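Local structure of 16S rRNA methyltransferase (Streptomyces sp. DSM 40477, 3MQ2) at residues V45-P50 with G78-L83; E157-S162 with C181-P186; S97-L102 with A128-G133. The protein methylates N1 of adenine 1408 in 16S ribosomal RNA, with S-adenosyl-L-methionine as methyl donor, and so confers resistance to aminoglycosides such as kanamycin, neomycin and apramycin. All blocks are in the same frame, centred on the assembly; numbering follows the deposited sequence.

Contact 1 of 3, residues V45-P50 with G78-L83; sequences VARQNP and GGLPNL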
# COMPACT_ATOMS: atom_id res chain seq x y z
N VAL A 45 -4.33 1.49 -10.78
CA VAL A 45 -4.76 2.77 -10.23
C VAL A 45 -4.36 3.93 -11.14
O VAL A 45 -5.18 4.81 -11.43
CB VAL A 45 -4.24 2.97 -8.79
CG1 VAL A 45 -4.63 4.36 -8.25
CG2 VAL A 45 -4.79 1.88 -7.88
N ALA A 46 -3.11 3.94 -11.60
CA ALA A 46 -2.64 5.01 -12.47
C ALA A 46 -3.41 5.03 -13.79
O ALA A 46 -3.79 6.09 -14.28
CB ALA A 46 -1.13 4.91 -12.71
N ARG A 47 -3.64 3.84 -14.35
CA ARG A 47 -4.37 3.73 -15.61
C ARG A 47 -5.76 4.34 -15.48
O ARG A 47 -6.23 5.07 -16.36
CB ARG A 47 -4.49 2.26 -16.00
CG ARG A 47 -5.43 2.00 -17.17
CD ARG A 47 -4.77 2.39 -18.47
NE ARG A 47 -3.66 1.50 -18.80
CZ ARG A 47 -2.83 1.70 -19.82
NH1 ARG A 47 -2.99 2.75 -20.61
NH2 ARG A 47 -1.85 0.84 -20.05
N GLN A 48 -6.41 4.06 -14.35
CA GLN A 48 -7.80 4.46 -14.16
C GLN A 48 -7.96 5.86 -13.59
O GLN A 48 -9.06 6.42 -13.58
CB GLN A 48 -8.51 3.45 -13.26
CG GLN A 48 -8.65 2.08 -13.88
CD GLN A 48 -9.45 1.12 -13.03
OE1 GLN A 48 -9.84 0.04 -13.48
NE2 GLN A 48 -9.72 1.52 -11.79
N ASN A 49 -6.85 6.43 -13.11
CA ASN A 49 -6.85 7.76 -12.51
C ASN A 49 -5.78 8.67 -13.13
O ASN A 49 -4.79 9.02 -12.48
CB ASN A 49 -6.60 7.66 -11.00
CG ASN A 49 -7.70 6.90 -10.27
OD1 ASN A 49 -8.69 7.48 -9.83
ND2 ASN A 49 -7.52 5.59 -10.13
N PRO A 50 -5.97 9.07 -14.40
CA PRO A 50 -5.00 9.85 -15.17
C PRO A 50 -4.62 11.20 -14.53
O PRO A 50 -3.56 11.73 -14.84
CB PRO A 50 -5.72 10.09 -16.50
CG PRO A 50 -6.69 8.97 -16.61
CD PRO A 50 -7.15 8.72 -15.21
N GLY A 78 2.14 0.59 -23.27
CA GLY A 78 1.72 0.43 -21.89
C GLY A 78 2.32 1.44 -20.93
O GLY A 78 2.15 1.33 -19.72
N GLY A 79 3.04 2.42 -21.47
CA GLY A 79 3.63 3.45 -20.63
C GLY A 79 2.58 4.32 -19.97
O GLY A 79 1.52 4.58 -20.55
N LEU A 80 2.87 4.76 -18.74
CA LEU A 80 2.02 5.68 -17.99
C LEU A 80 2.88 6.76 -17.37
O LEU A 80 3.84 6.46 -16.66
CB LEU A 80 1.30 4.94 -16.86
CG LEU A 80 0.26 3.88 -17.25
CD1 LEU A 80 -0.23 3.14 -16.02
CD2 LEU A 80 -0.89 4.53 -17.98
N PRO A 81 2.53 8.04 -17.62
CA PRO A 81 3.33 9.16 -17.12
C PRO A 81 3.11 9.42 -15.64
O PRO A 81 3.94 10.06 -15.00
CB PRO A 81 2.76 10.35 -17.91
CG PRO A 81 1.33 9.98 -18.11
CD PRO A 81 1.35 8.49 -18.38
N ASN A 82 2.00 8.93 -15.10
CA ASN A 82 1.58 9.26 -13.74
C ASN A 82 1.83 8.13 -12.75
O ASN A 82 1.08 7.93 -11.81
CB ASN A 82 0.09 9.63 -13.71
CG ASN A 82 -0.81 8.48 -14.15
OD1 ASN A 82 -0.44 7.67 -15.00
ND2 ASN A 82 -2.00 8.41 -13.57
N LEU A 83 2.91 7.39 -12.98
CA LEU A 83 3.23 6.22 -12.18
C LEU A 83 4.73 6.17 -11.91
O LEU A 83 5.54 6.25 -12.84
CB LEU A 83 2.78 4.95 -12.92
CG LEU A 83 3.03 3.60 -12.25
CD1 LEU A 83 2.46 3.56 -10.83
CD2 LEU A 83 2.41 2.50 -13.12
O HOH W 1 -0.44 3.29 -21.84

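Contact 2 of 3, residues E157-S162 with C181-P186; sequences EPTPDS and CRYLEP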
# COMPACT_ATOMS: atom_id res chain seq x y z
N GLU A 157 -6.82 -13.54 15.01
CA GLU A 157 -7.25 -13.08 13.69
C GLU A 157 -8.30 -12.00 13.85
O GLU A 157 -9.30 -12.20 14.54
CB GLU A 157 -7.82 -14.23 12.85
CG GLU A 157 -8.28 -13.78 11.46
CD GLU A 157 -8.85 -14.89 10.61
OE1 GLU A 157 -8.29 -16.01 10.62
OE2 GLU A 157 -9.87 -14.65 9.92
N PRO A 158 -8.09 -10.83 13.22
CA PRO A 158 -9.06 -9.75 13.40
C PRO A 158 -10.35 -9.96 12.61
O PRO A 158 -10.36 -10.55 11.53
CB PRO A 158 -8.32 -8.52 12.86
CG PRO A 158 -7.37 -9.08 11.85
CD PRO A 158 -6.93 -10.41 12.41
N THR A 159 -11.44 -9.46 13.17
CA THR A 159 -12.73 -9.52 12.50
C THR A 159 -13.23 -8.09 12.45
O THR A 159 -12.69 -7.22 13.13
CB THR A 159 -13.73 -10.36 13.31
OG1 THR A 159 -14.02 -9.69 14.54
CG2 THR A 159 -13.16 -11.74 13.60
N PRO A 160 -14.28 -7.84 11.64
CA PRO A 160 -14.84 -6.50 11.61
C PRO A 160 -15.11 -5.97 13.02
O PRO A 160 -14.78 -4.82 13.32
CB PRO A 160 -16.16 -6.70 10.85
CG PRO A 160 -15.85 -7.82 9.92
CD PRO A 160 -14.95 -8.75 10.69
N ASP A 161 -15.69 -6.80 13.87
CA ASP A 161 -16.03 -6.35 15.22
C ASP A 161 -14.80 -6.19 16.12
O ASP A 161 -14.66 -5.18 16.80
CB ASP A 161 -17.05 -7.28 15.87
CG ASP A 161 -18.38 -7.27 15.16
OD1 ASP A 161 -18.68 -6.27 14.47
OD2 ASP A 161 -19.14 -8.25 15.29
N SER A 162 -13.93 -7.18 16.12
CA SER A 162 -12.78 -7.14 17.01
C SER A 162 -11.84 -6.01 16.63
O SER A 162 -11.20 -5.40 17.49
CB SER A 162 -12.03 -8.48 17.00
OG SER A 162 -11.30 -8.65 15.80
N CYS A 181 -14.34 -1.31 9.03
CA CYS A 181 -13.68 -2.61 8.93
C CYS A 181 -14.67 -3.60 8.33
O CYS A 181 -15.76 -3.80 8.87
CB CYS A 181 -13.24 -3.10 10.32
SG CYS A 181 -12.25 -1.91 11.26
N ARG A 182 -14.31 -4.21 7.21
CA ARG A 182 -15.20 -5.19 6.60
C ARG A 182 -14.47 -6.24 5.79
O ARG A 182 -13.39 -5.99 5.26
CB ARG A 182 -16.24 -4.48 5.73
CG ARG A 182 -15.64 -3.71 4.56
CD ARG A 182 -16.72 -3.03 3.73
NE ARG A 182 -17.45 -2.03 4.51
CZ ARG A 182 -18.77 -1.97 4.61
NH1 ARG A 182 -19.54 -2.85 3.98
NH2 ARG A 182 -19.34 -1.02 5.34
N TYR A 183 -15.06 -7.42 5.69
CA TYR A 183 -14.52 -8.47 4.85
C TYR A 183 -14.73 -8.09 3.39
O TYR A 183 -15.75 -7.48 3.03
CB TYR A 183 -15.23 -9.79 5.12
CG TYR A 183 -14.92 -10.44 6.44
CD1 TYR A 183 -13.62 -10.76 6.80
CD2 TYR A 183 -15.95 -10.78 7.32
CE1 TYR A 183 -13.35 -11.38 8.01
CE2 TYR A 183 -15.69 -11.40 8.52
CZ TYR A 183 -14.39 -11.71 8.87
OH TYR A 183 -14.13 -12.33 10.06
N LEU A 184 -13.75 -8.43 2.55
CA LEU A 184 -13.88 -8.27 1.11
C LEU A 184 -14.14 -9.63 0.48
O LEU A 184 -13.47 -10.61 0.81
CB LEU A 184 -12.59 -7.70 0.51
CG LEU A 184 -12.20 -6.27 0.88
CD1 LEU A 184 -11.05 -5.87 -0.03
CD2 LEU A 184 -13.38 -5.32 0.72
N GLU A 185 -15.13 -9.68 -0.41
CA GLU A 185 -15.35 -10.89 -1.20
C GLU A 185 -14.14 -11.14 -2.09
O GLU A 185 -13.43 -10.20 -2.44
CB GLU A 185 -16.57 -10.71 -2.11
CG GLU A 185 -17.84 -10.46 -1.37
CD GLU A 185 -18.46 -11.74 -0.84
OE1 GLU A 185 -17.90 -12.83 -1.10
OE2 GLU A 185 -19.50 -11.65 -0.17
N PRO A 186 -13.89 -12.40 -2.45
CA PRO A 186 -12.77 -12.73 -3.33
C PRO A 186 -12.81 -11.93 -4.63
O PRO A 186 -11.75 -11.56 -5.14
CB PRO A 186 -12.98 -14.22 -3.62
CG PRO A 186 -13.63 -14.72 -2.38
CD PRO A 186 -14.57 -13.61 -1.95
O HOH W 2 -11.60 -12.79 10.58

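Contact 3 of 3, residues S97-L102 with A128-G133; sequences SGVGEL and AVCRPG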
# COMPACT_ATOMS: atom_id res chain seq x y z
N SER A 97 5.67 13.95 0.74
CA SER A 97 4.85 14.77 1.62
C SER A 97 3.50 14.99 0.97
O SER A 97 3.38 15.00 -0.26
CB SER A 97 5.52 16.12 1.86
OG SER A 97 5.80 16.75 0.62
N GLY A 98 2.47 15.14 1.80
CA GLY A 98 1.14 15.47 1.33
C GLY A 98 0.42 14.41 0.50
O GLY A 98 -0.47 14.74 -0.30
N VAL A 99 0.78 13.15 0.67
CA VAL A 99 0.05 12.06 0.01
C VAL A 99 -1.43 12.14 0.40
O VAL A 99 -1.75 12.43 1.55
CB VAL A 99 0.63 10.69 0.40
CG1 VAL A 99 -0.28 9.56 -0.09
CG2 VAL A 99 2.06 10.53 -0.15
N GLY A 100 -2.33 11.90 -0.56
CA GLY A 100 -3.77 12.02 -0.31
C GLY A 100 -4.52 10.72 -0.13
O GLY A 100 -5.66 10.70 0.34
N GLU A 101 -3.89 9.61 -0.52
CA GLU A 101 -4.50 8.30 -0.39
C GLU A 101 -3.38 7.28 -0.26
O GLU A 101 -2.41 7.31 -1.02
CB GLU A 101 -5.36 8.01 -1.62
CG GLU A 101 -5.96 6.60 -1.66
CD GLU A 101 -7.06 6.47 -2.70
OE1 GLU A 101 -7.40 5.33 -3.07
OE2 GLU A 101 -7.58 7.51 -3.15
N LEU A 102 -3.50 6.43 0.75
CA LEU A 102 -2.47 5.46 1.09
C LEU A 102 -3.04 4.04 1.06
O LEU A 102 -4.08 3.78 1.68
CB LEU A 102 -1.94 5.76 2.49
CG LEU A 102 -0.93 4.77 3.05
CD1 LEU A 102 0.40 4.95 2.33
CD2 LEU A 102 -0.77 5.01 4.54
N ALA A 128 3.21 10.21 8.34
CA ALA A 128 4.07 11.37 8.12
C ALA A 128 4.06 11.87 6.68
O ALA A 128 4.15 13.08 6.43
CB ALA A 128 5.51 11.06 8.54
N VAL A 129 3.98 10.95 5.72
CA VAL A 129 4.04 11.32 4.31
C VAL A 129 2.68 11.74 3.77
O VAL A 129 2.57 12.18 2.62
CB VAL A 129 4.62 10.20 3.42
CG1 VAL A 129 6.00 9.78 3.92
CG2 VAL A 129 3.68 9.01 3.34
N CYS A 130 1.65 11.61 4.60
CA CYS A 130 0.29 11.94 4.18
C CYS A 130 -0.13 13.29 4.71
O CYS A 130 0.30 13.70 5.79
CB CYS A 130 -0.70 10.91 4.72
SG CYS A 130 -0.50 9.26 4.05
N ARG A 131 -1.00 13.97 3.98
CA ARG A 131 -1.63 15.15 4.55
C ARG A 131 -2.70 14.71 5.54
O ARG A 131 -3.30 13.64 5.40
CB ARG A 131 -2.23 16.05 3.46
CG ARG A 131 -3.36 15.41 2.68
CD ARG A 131 -4.24 16.45 1.97
NE ARG A 131 -5.33 15.81 1.25
CZ ARG A 131 -5.21 15.33 0.02
NH1 ARG A 131 -4.04 15.43 -0.61
NH2 ARG A 131 -6.24 14.74 -0.59
N PRO A 132 -2.97 15.55 6.55
CA PRO A 132 -4.14 15.29 7.38
C PRO A 132 -5.37 15.23 6.49
O PRO A 132 -5.52 16.07 5.60
CB PRO A 132 -4.20 16.53 8.29
CG PRO A 132 -2.80 17.07 8.31
CD PRO A 132 -2.25 16.77 6.94
N GLY A 133 -6.23 14.24 6.70
CA GLY A 133 -7.42 14.06 5.89
C GLY A 133 -7.25 13.05 4.77
O GLY A 133 -8.22 12.69 4.10
O HOH W 3 3.00 15.06 4.63
O HOH W 4 -1.61 17.32 -0.00

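Contact 1 of 3, residues V45-P50 with G78-L83
A46, in the last turn of helix 40-48, meets L80 and N82 of the loop before strand 83-87 and L83, the first residue of that strand, which is an outermost one of the Rossmann-like methyltransferase sheet. The small methyl of A46 suits so close a meeting: its CB sits 3.9 Å from CD1 of L80 and equally far from CB of L83, while OD1 of N82 is 3.7 Å from the same CB. A chi1 of 62° sets CG of N82 between its backbone N and carbonyl carbon, turning the amide to the helix. The carbonyl O of A46 is taken up by N82, whose ND2 donates to it over 3.0 Å in an almost straight bond, with that O in the amide plane. ND2 also donates to the carbonyl of R52, so asparagine, with two N-H groups on one atom, can bind helix end and following strand together.

R47 starts away from the loop, but bends at chi2 and chi3 (76° and 68°) bring its guanidinium back across L80, whose CD2 lies over one face, 3.8 Å from NH1, near the rim. NH1 donates to a water that in turn donates to the carbonyl of G79, while the edge near NH2 faces CA of G78, whose lack of a CB avoids crowding the preceding carbonyl O at these backbone angles.

N49, the first residue to leave helical geometry, turns its amide back on its own helix: ND2 donates to the carbonyl O of V45 at 2.8 Å.

Contact 2 of 3, residues E157-S162 with C181-P186
The ring of P160 lies across the phenol ring of Y183, the two side chains crossing at about a right angle. This CH-pi contact joins the first turn of helix 160-173 to strand 176-184, which follows that helix and forms one edge of the methyltransferase sheet. CD of P160 stands over one face of the ring, 3.8 Å from its centroid and offset toward the rim, where CE2 and CZ lie. Proline suits both roles here: its ring carbons beside nitrogen make polarised C-H donors, and it needs no backbone N-H bond in the first turn of a helix. Its CB rests against the carbonyl O of C181 at 3.5 Å, so the same ring bridges strand backbone and aromatic face.

Y183 points its CG anti to the carbonyl carbon (chi1 -71°), and from there the phenol reaches past P160 to lie side by side with T159, whose CG2 is 3.7 Å from the tyrosine OH. The ring of F207 stacks with that of Y183. T159 is also the N-cap of the helix. Its OG1 accepts from the backbone N of S162 at 3.0 Å, and its own N donates to OG of S162 at 2.8 Å, a reciprocal capping box that fixes the turn carrying P160.

At the polar end of the phenol, a water lies in the ring plane. It accepts from the Y183 OH at 2.6 Å and donates both to the carbonyl O of P158 and to OE2 of E157, a carboxylate oxygen that also forms a salt bridge with R146.

Contact 3 of 3, residues S97-L102 with A128-G133
V99 and C130 form a single parallel beta bridge, and around it the contact is tight. The backbone N of V99 donates to the carbonyl O of V129 at 2.8 Å, in the carbonyl plane, and the N of R131 donates to the O of V99 at 3.0 Å. On the buried side, SG of C130 packs against two aliphatic neighbours, 4.1 Å from CB of V99 and equally far from CB of L102; a compact, weakly polar thiol fits beside both. V99 and V129 lie side by side, their CG2 methyls touching, and a beta-branched valine suits a bridge position whose side chain packs on V129 and C130.

The other side is polar and watered. R131, its chain extended from CG to NE, lays its guanidinium over G100, whose CA is 3.4 Å from NH1 and above one face; G100, having no side chain, lets the guanidinium come this close. NH1 forms a salt bridge with D29 and donates to a water that bonds to the carbonyl O of G98. A second water accepts from the N of G98 and donates to the carbonyl O of A128. G98 itself has positive phi, a turn easily made without a side chain.

The segment 128-133 follows helix 121-128. Beyond the bridge, strand 99-105 runs between strands 29-34 and 134-141, with V99, L102 and V129 packed on L32 of the former.

The contacts follow one another along the chain, contact 1 first, then contact 3, then contact 2, all within the one Rossmann-like methyltransferase fold. Contacts 1 and 2 lie toward the two ends of the seven-stranded sheet, their centres 30 Å apart. Contact 3 belongs to the middle of the sheet, at the start of strand 99-105, its centre 20 Å from that of contact 1 and 25 Å from that of contact 2. None touches another. Strand 99-105 ends at L105, the first residue of a segment that binds the cofactor, whereas contact 1 joins helix 40-48 to the approach of strand 83-87, and contact 2 joins helix 160-173 to strand 176-184.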